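Local coordinates for polar amino acid ABC uptake transporter substrate binding protein (Streptococcus thermophilus LMG 18311, PDB 3HV1), which probably binds polar amino acids outside the membrane and delivers them to an ABC transporter for uptake into the cell, at residues A[224-227]-A[228-232]. Sequence-based numbering, arbitrary orientation.
Sequences KKIN and QGFET
The carbonyl oxygen of K225 is gripped twice, by the backbone N of G229 at 3.0 Å and by the hydroxyl of Y58. These residues form about two and a half turns in the middle of helix 220-236, which packs on helix 46-56 in a solute-binding protein of family 3. The G229 donor stands above the carbonyl plane of K225, and the N-H...O angle is only 140°. The neighbouring i to i+4 bonds are straighter. Q228 N reaches K224 O at 2.9 Å. F230 N lies 2.9 Å from I226 O, nearly in line with the C=O bond. E231 N to N227 O is the longest of the four at 3.3 Å, although straight at the hydrogen (164°).

On the buried side I226 and F230 run side by side. The I226 methyl CG2, held anti to the backbone N, sits over one ring face of F230 in a CH-pi contact, 4.0 Å from the centroid. The same ring meets L50 and V54 of helix 46-56, while I226 also touches F55, so the pair joins the two helices.

K224 and Q228 face solvent. Q228 CG, anti to its own carbonyl carbon, passes K224 O and carries the amide past that carbonyl, beside the K224 CB. The extended K224 leads its ammonium away to a salt bridge with D70 of the second subunit. N227 lies against the loop of T101 and E102, where its OD1 accepts from the backbone N of E102. At the far end Q228 O takes both the backbone N of T232 and, from above the carbonyl plane, its hydroxyl OG1 at 2.9 Å.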
loop_
_atom_site.group_PDB
_atom_site.type_symbol
_atom_site.label_atom_id
_atom_site.label_comp_id
_atom_site.label_asym_id
_atom_site.label_seq_id
_atom_site.Cartn_x
_atom_site.Cartn_y
_atom_site.Cartn_z
ATOM N N LYS A 224 3.437 -4.242 -13.949
ATOM C CA LYS A 224 4.593 -4.796 -13.240
ATOM C C LYS A 224 5.901 -4.175 -13.709
ATOM O O LYS A 224 6.795 -3.909 -12.908
ATOM C CB LYS A 224 4.668 -6.312 -13.443
ATOM C CG LYS A 224 3.536 -7.080 -12.789
ATOM C CD LYS A 224 3.712 -8.584 -12.966
ATOM C CE LYS A 224 2.586 -9.349 -12.279
ATOM N NZ LYS A 224 2.753 -10.835 -12.366
ATOM N N LYS A 225 6.004 -3.957 -15.016
ATOM C CA LYS A 225 7.195 -3.375 -15.615
ATOM C C LYS A 225 7.373 -1.935 -15.163
ATOM O O LYS A 225 8.495 -1.445 -15.056
ATOM C CB LYS A 225 7.110 -3.449 -17.141
ATOM C CG LYS A 225 7.107 -4.871 -17.692
ATOM C CD LYS A 225 8.416 -5.591 -17.394
ATOM C CE LYS A 225 8.362 -7.032 -17.876
ATOM N NZ LYS A 225 9.648 -7.747 -17.634
ATOM N N ILE A 226 6.271 -1.246 -14.898
ATOM C CA ILE A 226 6.395 0.123 -14.429
ATOM C C ILE A 226 6.865 0.084 -12.976
ATOM O O ILE A 226 7.815 0.781 -12.612
ATOM C CB ILE A 226 5.067 0.884 -14.560
ATOM C CG1 ILE A 226 4.733 1.061 -16.051
ATOM C CG2 ILE A 226 5.178 2.241 -13.873
ATOM C CD1 ILE A 226 3.329 1.583 -16.317
ATOM N N ASN A 227 6.216 -0.737 -12.149
ATOM C CA ASN A 227 6.608 -0.864 -10.742
ATOM C C ASN A 227 8.097 -1.181 -10.623
ATOM O O ASN A 227 8.798 -0.611 -9.791
ATOM C CB ASN A 227 5.811 -1.975 -10.047
ATOM C CG ASN A 227 4.368 -1.608 -9.835
ATOM O OD1 ASN A 227 4.035 -0.435 -9.662
ATOM N ND2 ASN A 227 3.498 -2.609 -9.823
ATOM N N GLN A 228 8.569 -2.113 -11.444
ATOM C CA GLN A 228 9.980 -2.498 -11.439
ATOM C C GLN A 228 10.827 -1.319 -11.920
ATOM O O GLN A 228 11.934 -1.101 -11.444
ATOM C CB GLN A 228 10.208 -3.694 -12.369
ATOM C CG GLN A 228 9.575 -4.991 -11.888
ATOM C CD GLN A 228 9.716 -6.118 -12.904
ATOM O OE1 GLN A 228 10.790 -6.326 -13.474
ATOM N NE2 GLN A 228 8.631 -6.855 -13.127
ATOM N N GLY A 229 10.296 -0.570 -12.881
ATOM C CA GLY A 229 11.012 0.584 -13.399
ATOM C C GLY A 229 11.276 1.597 -12.300
ATOM O O GLY A 229 12.389 2.111 -12.178
ATOM N N PHE A 230 10.254 1.892 -11.499
ATOM C CA PHE A 230 10.418 2.842 -10.396
ATOM C C PHE A 230 11.553 2.379 -9.495
ATOM O O PHE A 230 12.423 3.157 -9.120
ATOM C CB PHE A 230 9.160 2.931 -9.529
ATOM C CG PHE A 230 7.966 3.532 -10.218
ATOM C CD1 PHE A 230 8.120 4.468 -11.236
ATOM C CD2 PHE A 230 6.681 3.198 -9.806
ATOM C CE1 PHE A 230 7.009 5.065 -11.837
ATOM C CE2 PHE A 230 5.558 3.792 -10.401
ATOM C CZ PHE A 230 5.731 4.724 -11.415
ATOM N N GLU A 231 11.525 1.100 -9.137
ATOM C CA GLU A 231 12.541 0.551 -8.253
ATOM C C GLU A 231 13.923 0.656 -8.855
ATOM O O GLU A 231 14.881 1.001 -8.171
ATOM C CB GLU A 231 12.230 -0.909 -7.923
ATOM C CG GLU A 231 10.916 -1.109 -7.192
ATOM C CD GLU A 231 10.735 -2.545 -6.728
ATOM O OE1 GLU A 231 11.597 -3.033 -5.962
ATOM O OE2 GLU A 231 9.740 -3.181 -7.132
ATOM N N THR A 232 14.026 0.352 -10.145
ATOM C CA THR A 232 15.299 0.425 -10.838
ATOM C C THR A 232 15.860 1.842 -10.841
ATOM O O THR A 232 17.054 2.042 -10.598
ATOM C CB THR A 232 15.158 -0.092 -12.289
ATOM O OG1 THR A 232 14.710 -1.457 -12.259
ATOM C CG2 THR A 232 16.479 -0.033 -13.008
#